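Local coordinates for protein salmonella typhimurium DB7155 bacteriophage DET7 tailspike (Bacteriophage, PDB 2V5I) that serves as the receptor-binding tailspike of the phage, a trimeric beta-helical protein that binds and hydrolyses the O-antigen of its Salmonella host, at residues A[259-264]-A[268-273]; A[275-280]-A[290-295]; A[239-244]-A[319-324]; A[178-181]-A[185-188]. All blocks are in the same frame, centred on the assembly; numbering follows the deposited sequence.

Interaction 1 of 4, residues A[259-264]-A[268-273]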
loop_
_atom_site.group_PDB
_atom_site.type_symbol
_atom_site.label_atom_id
_atom_site.label_comp_id
_atom_site.label_asym_id
_atom_site.label_seq_id
_atom_site.Cartn_x
_atom_site.Cartn_y
_atom_site.Cartn_z
ATOM N N LYS A 259 -11.444 4.561 -17.594
ATOM C CA LYS A 259 -12.464 5.633 -17.728
ATOM C C LYS A 259 -13.864 5.174 -17.371
ATOM O O LYS A 259 -14.331 4.163 -17.895
ATOM C CB LYS A 259 -12.433 6.162 -19.159
ATOM C CG LYS A 259 -13.447 7.283 -19.528
ATOM C CD LYS A 259 -13.521 7.455 -21.030
ATOM C CE LYS A 259 -14.489 8.521 -21.443
ATOM N NZ LYS A 259 -14.348 8.718 -22.943
ATOM N N THR A 260 -14.498 5.954 -16.486
ATOM C CA THR A 260 -15.938 5.887 -16.325
ATOM C C THR A 260 -16.571 6.993 -17.183
ATOM O O THR A 260 -16.294 8.168 -16.976
ATOM C CB THR A 260 -16.320 6.088 -14.817
ATOM O OG1 THR A 260 -15.757 7.270 -14.293
ATOM C CG2 THR A 260 -15.812 4.933 -13.981
ATOM N N TYR A 261 -17.424 6.584 -18.128
ATOM C CA TYR A 261 -17.968 7.614 -19.042
ATOM C C TYR A 261 -18.732 8.654 -18.307
ATOM O O TYR A 261 -19.405 8.372 -17.276
ATOM C CB TYR A 261 -18.935 7.006 -20.074
ATOM C CG TYR A 261 -18.378 6.903 -21.436
ATOM C CD1 TYR A 261 -17.470 5.909 -21.717
ATOM C CD2 TYR A 261 -18.785 7.746 -22.432
ATOM C CE1 TYR A 261 -16.958 5.755 -22.968
ATOM C CE2 TYR A 261 -18.268 7.615 -23.728
ATOM C CZ TYR A 261 -17.361 6.619 -23.973
ATOM O OH TYR A 261 -16.808 6.420 -25.228
ATOM N N GLN A 262 -18.655 9.887 -18.829
ATOM C CA GLN A 262 -19.349 11.022 -18.290
ATOM C C GLN A 262 -20.517 11.397 -19.177
ATOM O O GLN A 262 -20.448 11.278 -20.413
ATOM C CB GLN A 262 -18.435 12.241 -18.172
ATOM C CG GLN A 262 -17.490 12.114 -17.038
ATOM C CD GLN A 262 -16.078 12.098 -17.416
ATOM O OE1 GLN A 262 -15.620 13.022 -18.069
ATOM N NE2 GLN A 262 -15.325 11.054 -16.975
ATOM N N GLY A 263 -21.573 11.875 -18.562
ATOM C CA GLY A 263 -22.710 12.429 -19.284
ATOM C C GLY A 263 -23.626 11.409 -19.926
ATOM O O GLY A 263 -23.790 10.280 -19.447
ATOM N N SER A 264 -24.099 11.742 -21.127
ATOM C CA SER A 264 -25.084 10.955 -21.885
ATOM C C SER A 264 -24.504 10.441 -23.193
ATOM O O SER A 264 -23.612 11.042 -23.764
ATOM C CB SER A 264 -26.278 11.850 -22.251
ATOM O OG SER A 264 -26.966 12.261 -21.116
ATOM N N GLY A 268 -29.400 9.155 -23.219
ATOM C CA GLY A 268 -29.594 8.602 -21.847
ATOM C C GLY A 268 -28.215 8.462 -21.190
ATOM O O GLY A 268 -27.186 8.569 -21.833
ATOM N N THR A 269 -28.230 8.306 -19.885
ATOM C CA THR A 269 -26.993 8.383 -19.136
ATOM C C THR A 269 -26.024 7.258 -19.504
ATOM O O THR A 269 -26.433 6.140 -19.758
ATOM C CB THR A 269 -27.277 8.313 -17.606
ATOM O OG1 THR A 269 -26.090 8.649 -16.890
ATOM C CG2 THR A 269 -27.745 6.946 -17.128
ATOM N N ALA A 270 -24.724 7.593 -19.465
ATOM C CA ALA A 270 -23.617 6.644 -19.653
ATOM C C ALA A 270 -22.765 6.529 -18.378
ATOM O O ALA A 270 -21.712 5.884 -18.374
ATOM C CB ALA A 270 -22.731 7.097 -20.792
ATOM N N ARG A 271 -23.270 7.093 -17.273
ATOM C CA ARG A 271 -22.557 7.218 -16.045
ATOM C C ARG A 271 -22.433 5.855 -15.303
ATOM O O ARG A 271 -23.092 4.894 -15.666
ATOM C CB ARG A 271 -23.165 8.274 -15.130
ATOM C CG ARG A 271 -23.184 9.692 -15.738
ATOM C CD ARG A 271 -23.970 10.592 -14.843
ATOM N NE ARG A 271 -23.971 11.980 -15.273
ATOM C CZ ARG A 271 -24.764 12.473 -16.222
ATOM N NH1 ARG A 271 -25.663 11.695 -16.838
ATOM N NH2 ARG A 271 -24.677 13.776 -16.543
ATOM N N ASN A 272 -21.620 5.836 -14.231
ATOM C CA ASN A 272 -21.295 4.585 -13.555
ATOM C C ASN A 272 -21.246 4.856 -12.045
ATOM O O ASN A 272 -20.838 5.931 -11.617
ATOM C CB ASN A 272 -19.944 4.074 -14.002
ATOM C CG ASN A 272 -19.895 3.877 -15.484
ATOM O OD1 ASN A 272 -20.280 2.834 -15.979
ATOM N ND2 ASN A 272 -19.473 4.929 -16.199
ATOM N N TYR A 273 -21.507 3.805 -11.270
ATOM C CA TYR A 273 -21.541 3.903 -9.812
ATOM C C TYR A 273 -20.933 2.622 -9.196
ATOM O O TYR A 273 -21.101 1.566 -9.770
ATOM C CB TYR A 273 -22.977 3.986 -9.339
ATOM C CG TYR A 273 -23.716 5.286 -9.671
ATOM C CD1 TYR A 273 -24.336 5.434 -10.886
ATOM C CD2 TYR A 273 -23.775 6.292 -8.748
ATOM C CE1 TYR A 273 -25.031 6.649 -11.204
ATOM C CE2 TYR A 273 -24.423 7.476 -9.030
ATOM C CZ TYR A 273 -25.077 7.613 -10.259
ATOM O OH TYR A 273 -25.704 8.806 -10.524
HETATM O O HOH W 1 -19.369 7.664 -14.721
HETATM O O HOH W 2 -27.925 11.601 -18.589
#

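Interaction 2 of 4, residues A[275-280]-A[290-295]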
loop_
_atom_site.group_PDB
_atom_site.type_symbol
_atom_site.label_atom_id
_atom_site.label_comp_id
_atom_site.label_asym_id
_atom_site.label_seq_id
_atom_site.Cartn_x
_atom_site.Cartn_y
_atom_site.Cartn_z
ATOM N N LEU A 275 -18.036 1.072 -8.611
ATOM C CA LEU A 275 -17.085 0.186 -9.302
ATOM C C LEU A 275 -15.764 0.197 -8.523
ATOM O O LEU A 275 -15.485 1.152 -7.792
ATOM C CB LEU A 275 -16.815 0.649 -10.765
ATOM C CG LEU A 275 -18.085 0.566 -11.664
ATOM C CD1 LEU A 275 -17.623 1.052 -13.039
ATOM C CD2 LEU A 275 -18.642 -0.832 -11.734
ATOM N N GLN A 276 -15.000 -0.887 -8.639
ATOM C CA GLN A 276 -13.627 -0.925 -8.105
ATOM C C GLN A 276 -12.578 -0.460 -9.069
ATOM O O GLN A 276 -12.643 -0.773 -10.269
ATOM C CB GLN A 276 -13.304 -2.386 -7.757
ATOM C CG GLN A 276 -14.183 -2.976 -6.673
ATOM C CD GLN A 276 -13.761 -4.383 -6.395
ATOM O OE1 GLN A 276 -12.624 -4.569 -5.935
ATOM N NE2 GLN A 276 -14.609 -5.375 -6.703
ATOM N N PHE A 277 -11.567 0.247 -8.554
ATOM C CA PHE A 277 -10.364 0.586 -9.303
ATOM C C PHE A 277 -9.223 0.337 -8.331
ATOM O O PHE A 277 -8.984 1.167 -7.430
ATOM C CB PHE A 277 -10.398 2.021 -9.827
ATOM C CG PHE A 277 -11.471 2.222 -10.827
ATOM C CD1 PHE A 277 -11.237 1.919 -12.150
ATOM C CD2 PHE A 277 -12.741 2.683 -10.445
ATOM C CE1 PHE A 277 -12.293 2.043 -13.084
ATOM C CE2 PHE A 277 -13.758 2.761 -11.372
ATOM C CZ PHE A 277 -13.523 2.429 -12.675
ATOM N N ARG A 278 -8.657 -0.893 -8.389
ATOM C CA ARG A 278 -7.711 -1.340 -7.357
ATOM C C ARG A 278 -6.523 -2.093 -7.944
ATOM O O ARG A 278 -6.632 -2.773 -8.955
ATOM C CB ARG A 278 -8.379 -2.267 -6.316
ATOM C CG ARG A 278 -9.520 -1.646 -5.539
ATOM C CD ARG A 278 -9.862 -2.480 -4.299
ATOM N NE ARG A 278 -10.324 -3.802 -4.691
ATOM C CZ ARG A 278 -9.679 -4.968 -4.529
ATOM N NH1 ARG A 278 -8.481 -5.029 -3.938
ATOM N NH2 ARG A 278 -10.209 -6.102 -4.992
ATOM N N ASP A 279 -5.360 -1.894 -7.329
ATOM C CA ASP A 279 -4.157 -2.642 -7.674
ATOM C C ASP A 279 -3.796 -2.493 -9.163
ATOM O O ASP A 279 -3.279 -3.418 -9.781
ATOM C CB ASP A 279 -4.320 -4.134 -7.320
ATOM C CG ASP A 279 -4.659 -4.431 -5.863
ATOM O OD1 ASP A 279 -4.536 -3.587 -4.947
ATOM O OD2 ASP A 279 -5.028 -5.629 -5.634
ATOM N N SER A 280 -4.030 -1.297 -9.710
ATOM C CA SER A 280 -3.886 -1.070 -11.159
ATOM C C SER A 280 -2.951 0.104 -11.458
ATOM O O SER A 280 -2.620 0.893 -10.593
ATOM C CB SER A 280 -5.238 -0.870 -11.809
ATOM O OG SER A 280 -6.043 -2.020 -11.673
ATOM N N PHE A 290 -6.348 7.594 -14.495
ATOM C CA PHE A 290 -7.717 7.147 -14.178
ATOM C C PHE A 290 -8.641 8.376 -14.276
ATOM O O PHE A 290 -8.382 9.385 -13.605
ATOM C CB PHE A 290 -7.768 6.615 -12.741
ATOM C CG PHE A 290 -6.995 5.345 -12.532
ATOM C CD1 PHE A 290 -5.580 5.375 -12.441
ATOM C CD2 PHE A 290 -7.606 4.135 -12.391
ATOM C CE1 PHE A 290 -4.884 4.208 -12.253
ATOM C CE2 PHE A 290 -6.862 2.937 -12.182
ATOM C CZ PHE A 290 -5.511 3.018 -12.152
ATOM N N ASP A 291 -9.660 8.301 -15.149
ATOM C CA ASP A 291 -10.667 9.368 -15.347
ATOM C C ASP A 291 -11.985 8.852 -14.804
ATOM O O ASP A 291 -12.715 8.176 -15.505
ATOM C CB ASP A 291 -10.823 9.675 -16.848
ATOM C CG ASP A 291 -11.881 10.731 -17.154
ATOM O OD1 ASP A 291 -12.466 11.333 -16.220
ATOM O OD2 ASP A 291 -12.143 10.918 -18.364
ATOM N N LEU A 292 -12.253 9.172 -13.529
ATOM C CA LEU A 292 -13.353 8.589 -12.780
ATOM C C LEU A 292 -14.558 9.486 -12.475
ATOM O O LEU A 292 -15.407 9.150 -11.648
ATOM C CB LEU A 292 -12.846 7.919 -11.484
ATOM C CG LEU A 292 -11.614 6.999 -11.645
ATOM C CD1 LEU A 292 -11.218 6.404 -10.315
ATOM C CD2 LEU A 292 -11.862 5.935 -12.670
ATOM N N GLY A 293 -14.622 10.597 -13.161
ATOM C CA GLY A 293 -15.726 11.511 -13.008
ATOM C C GLY A 293 -17.010 11.009 -13.613
ATOM O O GLY A 293 -17.008 10.123 -14.433
ATOM N N SER A 294 -18.129 11.649 -13.262
ATOM C CA SER A 294 -19.429 11.269 -13.760
ATOM C C SER A 294 -20.070 12.346 -14.652
ATOM O O SER A 294 -20.857 12.029 -15.538
ATOM C CB SER A 294 -20.350 11.084 -12.566
ATOM O OG SER A 294 -19.969 9.961 -11.772
ATOM N N ASP A 295 -19.798 13.612 -14.353
ATOM C CA ASP A 295 -20.396 14.707 -15.068
ATOM C C ASP A 295 -19.392 15.412 -15.983
ATOM O O ASP A 295 -18.281 15.716 -15.547
ATOM C CB ASP A 295 -21.073 15.704 -14.077
ATOM C CG ASP A 295 -22.320 15.182 -13.432
ATOM O OD1 ASP A 295 -23.196 14.562 -14.097
ATOM O OD2 ASP A 295 -22.446 15.370 -12.163
#

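Interaction 3 of 4, residues A[239-244]-A[319-324]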
loop_
_atom_site.group_PDB
_atom_site.type_symbol
_atom_site.label_atom_id
_atom_site.label_comp_id
_atom_site.label_asym_id
_atom_site.label_seq_id
_atom_site.Cartn_x
_atom_site.Cartn_y
_atom_site.Cartn_z
ATOM N N GLU A 239 -24.242 -1.913 -3.874
ATOM C CA GLU A 239 -23.566 -1.748 -2.623
ATOM C C GLU A 239 -22.408 -2.741 -2.477
ATOM O O GLU A 239 -21.400 -2.431 -1.813
ATOM C CB GLU A 239 -24.530 -1.881 -1.452
ATOM C CG GLU A 239 -25.321 -0.596 -1.197
ATOM C CD GLU A 239 -26.712 -0.663 -1.726
ATOM O OE1 GLU A 239 -27.059 -1.686 -2.375
ATOM O OE2 GLU A 239 -27.465 0.320 -1.492
ATOM N N SER A 240 -22.467 -3.856 -3.198
ATOM C CA SER A 240 -21.355 -4.840 -3.114
ATOM C C SER A 240 -20.083 -4.419 -3.876
ATOM O O SER A 240 -19.049 -5.080 -3.783
ATOM C CB SER A 240 -21.808 -6.206 -3.625
ATOM O OG SER A 240 -22.050 -6.131 -5.023
ATOM N N HIS A 241 -20.158 -3.334 -4.639
ATOM C CA HIS A 241 -19.051 -2.905 -5.536
ATOM C C HIS A 241 -18.585 -4.030 -6.458
ATOM O O HIS A 241 -17.385 -4.272 -6.611
ATOM C CB HIS A 241 -17.913 -2.269 -4.715
ATOM C CG HIS A 241 -18.299 -0.943 -4.149
ATOM N ND1 HIS A 241 -19.229 -0.830 -3.126
ATOM C CD2 HIS A 241 -17.950 0.311 -4.497
ATOM C CE1 HIS A 241 -19.440 0.455 -2.883
ATOM N NE2 HIS A 241 -18.654 1.166 -3.677
ATOM N N ASN A 242 -19.556 -4.693 -7.082
ATOM C CA ASN A 242 -19.284 -5.861 -7.918
ATOM C C ASN A 242 -19.080 -5.461 -9.372
ATOM O O ASN A 242 -19.977 -5.491 -10.164
ATOM C CB ASN A 242 -20.432 -6.864 -7.799
ATOM C CG ASN A 242 -20.118 -8.234 -8.359
ATOM O OD1 ASN A 242 -18.988 -8.579 -8.736
ATOM N ND2 ASN A 242 -21.149 -9.038 -8.390
ATOM N N GLY A 243 -17.908 -4.968 -9.668
ATOM C CA GLY A 243 -17.534 -4.563 -11.036
ATOM C C GLY A 243 -16.272 -3.713 -10.983
ATOM O O GLY A 243 -15.932 -3.191 -9.935
ATOM N N GLY A 244 -15.616 -3.535 -12.127
ATOM C CA GLY A 244 -14.438 -2.643 -12.228
ATOM C C GLY A 244 -13.200 -3.275 -12.740
ATOM O O GLY A 244 -13.244 -4.155 -13.622
ATOM N N PRO A 319 -23.179 10.820 -5.991
ATOM C CA PRO A 319 -22.582 9.818 -5.055
ATOM C C PRO A 319 -22.067 8.584 -5.779
ATOM O O PRO A 319 -22.605 7.474 -5.664
ATOM C CB PRO A 319 -23.754 9.513 -4.138
ATOM C CG PRO A 319 -24.898 9.563 -5.032
ATOM C CD PRO A 319 -24.648 10.732 -5.976
ATOM N N ASN A 320 -21.024 8.792 -6.595
ATOM C CA ASN A 320 -20.541 7.742 -7.470
ATOM C C ASN A 320 -19.939 6.593 -6.729
ATOM O O ASN A 320 -19.999 5.460 -7.185
ATOM C CB ASN A 320 -19.691 8.282 -8.636
ATOM C CG ASN A 320 -18.720 9.387 -8.235
ATOM O OD1 ASN A 320 -18.293 9.469 -7.105
ATOM N ND2 ASN A 320 -18.385 10.266 -9.192
ATOM N N ASN A 321 -19.331 6.905 -5.585
ATOM C CA ASN A 321 -18.868 5.908 -4.627
ATOM C C ASN A 321 -18.010 4.777 -5.183
ATOM O O ASN A 321 -18.189 3.581 -4.794
ATOM C CB ASN A 321 -20.068 5.299 -3.880
ATOM C CG ASN A 321 -19.647 4.700 -2.508
ATOM O OD1 ASN A 321 -18.609 5.088 -1.917
ATOM N ND2 ASN A 321 -20.381 3.706 -2.069
ATOM N N HIS A 322 -17.061 5.125 -6.044
ATOM C CA HIS A 322 -16.134 4.082 -6.474
ATOM C C HIS A 322 -15.161 3.700 -5.354
ATOM O O HIS A 322 -14.815 4.519 -4.516
ATOM C CB HIS A 322 -15.388 4.523 -7.729
ATOM C CG HIS A 322 -16.309 4.843 -8.866
ATOM N ND1 HIS A 322 -17.217 3.934 -9.356
ATOM C CD2 HIS A 322 -16.482 5.986 -9.613
ATOM C CE1 HIS A 322 -17.940 4.498 -10.318
ATOM N NE2 HIS A 322 -17.497 5.731 -10.510
ATOM N N LEU A 323 -14.733 2.435 -5.354
ATOM C CA LEU A 323 -13.772 1.938 -4.403
ATOM C C LEU A 323 -12.387 2.025 -5.067
ATOM O O LEU A 323 -12.023 1.190 -5.908
ATOM C CB LEU A 323 -14.095 0.499 -3.989
ATOM C CG LEU A 323 -13.111 -0.195 -3.055
ATOM C CD1 LEU A 323 -12.870 0.592 -1.799
ATOM C CD2 LEU A 323 -13.674 -1.591 -2.715
ATOM N N VAL A 324 -11.642 3.060 -4.695
ATOM C CA VAL A 324 -10.352 3.412 -5.304
ATOM C C VAL A 324 -9.261 3.235 -4.281
ATOM O O VAL A 324 -9.266 3.921 -3.254
ATOM C CB VAL A 324 -10.342 4.894 -5.806
ATOM C CG1 VAL A 324 -8.992 5.258 -6.431
ATOM C CG2 VAL A 324 -11.440 5.099 -6.815
#

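Interaction 4 of 4, residues A[178-181]-A[185-188]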
loop_
_atom_site.group_PDB
_atom_site.type_symbol
_atom_site.label_atom_id
_atom_site.label_comp_id
_atom_site.label_asym_id
_atom_site.label_seq_id
_atom_site.Cartn_x
_atom_site.Cartn_y
_atom_site.Cartn_z
ATOM N N TYR A 178 -12.317 -5.158 -27.670
ATOM C CA TYR A 178 -13.209 -6.116 -27.123
ATOM C C TYR A 178 -14.365 -5.345 -26.510
ATOM O O TYR A 178 -14.168 -4.466 -25.684
ATOM C CB TYR A 178 -12.464 -6.944 -26.053
ATOM C CG TYR A 178 -11.432 -7.854 -26.688
ATOM C CD1 TYR A 178 -10.112 -7.406 -26.947
ATOM C CD2 TYR A 178 -11.768 -9.158 -27.062
ATOM C CE1 TYR A 178 -9.197 -8.249 -27.583
ATOM C CE2 TYR A 178 -10.852 -9.994 -27.699
ATOM C CZ TYR A 178 -9.567 -9.538 -27.922
ATOM O OH TYR A 178 -8.701 -10.431 -28.539
ATOM N N LEU A 179 -15.583 -5.637 -26.967
ATOM C CA LEU A 179 -16.754 -4.836 -26.634
ATOM C C LEU A 179 -17.832 -5.771 -26.154
ATOM O O LEU A 179 -18.129 -6.745 -26.823
ATOM C CB LEU A 179 -17.233 -4.100 -27.889
ATOM C CG LEU A 179 -18.601 -3.428 -27.813
ATOM C CD1 LEU A 179 -18.653 -2.400 -26.703
ATOM C CD2 LEU A 179 -18.884 -2.818 -29.142
ATOM N N PHE A 180 -18.366 -5.523 -24.955
ATOM C CA PHE A 180 -19.483 -6.268 -24.408
ATOM C C PHE A 180 -20.684 -5.333 -24.384
ATOM O O PHE A 180 -20.659 -4.319 -23.662
ATOM C CB PHE A 180 -19.148 -6.708 -22.986
ATOM C CG PHE A 180 -18.105 -7.803 -22.918
ATOM C CD1 PHE A 180 -16.747 -7.480 -22.984
ATOM C CD2 PHE A 180 -18.477 -9.097 -22.744
ATOM C CE1 PHE A 180 -15.800 -8.505 -22.950
ATOM C CE2 PHE A 180 -17.566 -10.088 -22.639
ATOM C CZ PHE A 180 -16.238 -9.793 -22.720
ATOM N N ARG A 181 -21.777 -5.698 -25.075
ATOM C CA ARG A 181 -22.962 -4.853 -25.149
ATOM C C ARG A 181 -24.079 -5.552 -24.364
ATOM O O ARG A 181 -24.392 -6.730 -24.637
ATOM C CB ARG A 181 -23.437 -4.735 -26.597
ATOM C CG ARG A 181 -22.564 -3.932 -27.504
ATOM C CD ARG A 181 -23.269 -3.865 -28.831
ATOM N NE ARG A 181 -22.471 -3.247 -29.882
ATOM C CZ ARG A 181 -22.391 -1.929 -30.059
ATOM N NH1 ARG A 181 -22.979 -1.110 -29.197
ATOM N NH2 ARG A 181 -21.657 -1.431 -31.049
ATOM N N HIS A 185 -21.899 -9.864 -15.395
ATOM C CA HIS A 185 -21.007 -10.882 -14.862
ATOM C C HIS A 185 -19.987 -11.421 -15.853
ATOM O O HIS A 185 -19.609 -12.594 -15.739
ATOM C CB HIS A 185 -21.854 -11.999 -14.263
ATOM C CG HIS A 185 -22.610 -11.538 -13.067
ATOM N ND1 HIS A 185 -23.962 -11.283 -13.097
ATOM C CD2 HIS A 185 -22.185 -11.186 -11.829
ATOM C CE1 HIS A 185 -24.341 -10.822 -11.915
ATOM N NE2 HIS A 185 -23.288 -10.762 -11.129
ATOM N N CYS A 186 -19.526 -10.564 -16.752
ATOM C CA CYS A 186 -18.533 -10.928 -17.766
ATOM C C CYS A 186 -17.161 -10.399 -17.341
ATOM O O CYS A 186 -17.059 -9.377 -16.695
ATOM C CB CYS A 186 -18.905 -10.452 -19.181
ATOM S SG CYS A 186 -20.397 -11.335 -19.812
ATOM N N LYS A 187 -16.116 -11.141 -17.679
ATOM C CA LYS A 187 -14.771 -10.747 -17.260
ATOM C C LYS A 187 -13.765 -10.880 -18.376
ATOM O O LYS A 187 -13.854 -11.837 -19.162
ATOM C CB LYS A 187 -14.359 -11.596 -16.079
ATOM C CG LYS A 187 -15.256 -11.463 -14.826
ATOM C CD LYS A 187 -14.844 -12.410 -13.722
ATOM C CE LYS A 187 -16.025 -12.708 -12.727
ATOM N NZ LYS A 187 -17.337 -13.358 -13.283
ATOM N N VAL A 188 -12.766 -9.981 -18.384
ATOM C CA VAL A 188 -11.665 -10.052 -19.306
ATOM C C VAL A 188 -10.427 -10.184 -18.431
ATOM O O VAL A 188 -10.085 -9.276 -17.695
ATOM C CB VAL A 188 -11.586 -8.814 -20.225
ATOM C CG1 VAL A 188 -10.379 -8.914 -21.157
ATOM C CG2 VAL A 188 -12.898 -8.712 -21.044
#

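Interaction 1 of 4, residues A[259-264]-A[268-273]
Ser264 and Thr269 face each other as an antiparallel, non-hydrogen-bonded pair, with their CA atoms 4.2 Å apart. The two segments run in nearly opposite directions, 166° apart, and spread toward Thr260 and Asn272. Beside the pair, Ala270 N donates to Gly263 O at 2.8 Å. This bond is nearly straight, 163° at the hydrogen. Further along, the CA of Arg271 makes a CA-H...O contact with Tyr261 O.

The Arg271 side chain lies across Gly263. Its guanidinium sets one face against Gly263 CA, 3.5 Å from the plane. Its NH1 donates to Thr269 OG1 at 3.1 Å, close to the guanidinium plane, and this bond helps fix the rotation of the group. Thr269 OG1 sits anti to its own backbone N (chi1 -169°). There it also accepts from Arg271 N, which makes an ST turn. Asp307 is a further partner of Thr269 OG1, and Asp295 forms a salt bridge with Arg271 NE. One water joins Arg271 NH1 to Ser264 OG, which is also bonded to Glu301.

The CB atoms of Tyr261 and Ala270 touch at 3.9 Å. A second water bridges Tyr261 O and Asn272 ND2, which lies 3.3 Å from Tyr261 N with no bond between these two donors. The amide of Asn272 is held by Phe232 and Asn235.

The hairpin leads off the beta-helix strand 258-260. One direct backbone bond, two waters and a flat arginine join its arms, so the contact is mainly polar although largely buried.

Interaction 2 of 4, residues A[275-280]-A[290-295]
Phe277 and Phe290 each bury 66 Å² in this contact, and Leu292 buries 46 Å². Leu292 sits squarely on a ring face. Its CD2 methyl stands over the centre of the Phe277 ring, 3.8 Å from the centroid and 6° off the ring normal. This is a CH-pi contact. The other methyl, Leu292 CD1, reaches the rim of the same ring at Phe277 CD2, 4.0 Å away. Phe277 and Leu292 lie alongside, running in opposite senses. In Leu292 the extended branch is CD1 (chi2 180°), which leads to the ring rim and leaves CD2 as the branch over the centre.

Phe290 meets Phe277 more loosely. Its CD2 is 4.3 Å from Phe277 CD1, and Phe277 lies at the edge of the Phe290 ring. The far end of that ring, CZ, rests 3.9 Å from Ser280 CB and equally near Ser280 O, which also lies at the ring edge. Ser280 turns its hydroxyl back to its own segment, where OG donates to Arg278 O.

The contact spans the interior of the parallel beta-helix, between strand 276-278 and strand 290-291 on different faces of the coil. Val245, Thr260, Val324, Ile327 and Val329 from neighbouring coils pack around it. Gln276 and Arg278 pack on Arg221 and Val281 of the second subunit.

The grip is mainly apolar, with no polar bond between the segments. Van der Waals and CH-pi packing, with one edge of Phe290, exclude water from this part of the interior.

Interaction 3 of 4, residues A[239-244]-A[319-324]
His241 reaches across to the backbone of Asn321, and this is the tight part of the contact. His241 NE2 donates to Asn321 O at 2.7 Å. The acceptor lies close to the imidazole plane, and the donor comes in nearly along the C=O axis. The bond is short but bent, 141° at the hydrogen. At the other nitrogen, His241 ND1 donates to Glu239 O at 3.0 Å. Here the donor stands above the carbonyl plane, 60° out of it. If both bonds are as modelled, the ring would be protonated at both nitrogens and probably cationic, and two carbonyl oxygens would suit that. The two bonds also fix the ring's rotation. His241 CG lies beside the backbone N, which lets ND1 turn back to Glu239 of its own loop while NE2 faces the other segment.

The loop 239-244 links strand 230-233 to strand 244-246 of the parallel beta-helix. The segment 319-324 leads into strand 323-330, two coils further on. The histidine thus joins turns that are not adjacent, and strand 276-278 runs between them. His241 O accepts from Gln276 of that middle coil.

The rest is looser. The Asn321 amide plane stands 84° to the imidazole, and its ND2 comes to 3.5 Å from His241 CE1 without bonding the ring. Asn321 ND2 has a weak bond to Asn274 instead. Leu323 CB lies 3.9 Å from His241 CD2, oblique to the ring. Asn321 and His241 are partly exposed, and Glu239 beyond them is open to solvent, while Leu323 is buried against Leu328 of the second subunit.

Interaction 4 of 4, residues A[178-181]-A[185-188]
Cys186 sets its sulfur beside the ring of Phe180, an oblique sulfur-aromatic contact. The SG lies 5.1 Å from the ring centroid and 60° off the ring normal, so it is neither over the face nor in the plane. The nearer atom of the cysteine is CB, 3.7 Å from Phe180 CE2. The SG has a first torsion of -67°, beside the backbone N, and from there reaches about equally close to Phe180 CD2 and CE2, at 4.2 Å each.

Val188 comes from the same side of the ring plane, but out past the rim at CE1 and CZ. Its CG2 methyl comes to 3.5 Å from Phe180 CE1 and 3.9 Å from Phe180 CZ. The approach is again oblique, and only this branch of the valine touches the ring. The valine's first torsion (178°) puts CG2 beside the backbone N, where it meets the ring. Cys186 and Val188 are alternate residues on the facing segment. Lys187 between them points the opposite way and forms a salt bridge with Asp192 of the second subunit.

Phe180 buries 65 Å² here, Val188 42 Å² and Cys186 33 Å². All three residues are buried. The Phe180 ring also stacks on Phe204 and touches Ile160 and Ile168, while Cys186 and Val188 rest on Phe204 and Ile202. On the outer side Arg181 forms salt bridges with Asp159 and Glu205.

Only three residues, a short turn, separate the two segments. Inward-facing side chains from two faces of one coil, filling the core next to the same positions of neighbouring coils, are the hallmark of the parallel beta-helix of P22-type tailspikes.

How the interactions relate
Interactions 2 and 4 belong to the core of the beta-helix. Both are apolar and pack inward-facing aromatic rings between strands of different faces. Interaction 1 is also largely buried, but it lies in a loop excursion and is polar, with waters and a guanidinium. Interaction 3 is partly exposed and rests on one histidine. Strands 258-260 and 290-291 are neighbours, so interactions 1 and 2 adjoin, and the Arg271–Asp295 salt bridge ties them. Interaction 3 encloses both in sequence and meets interaction 2 through backbone bonds of strand 276-278. Interaction 4 lies coils away, touching interaction 3 lightly where His185 meets Asn242.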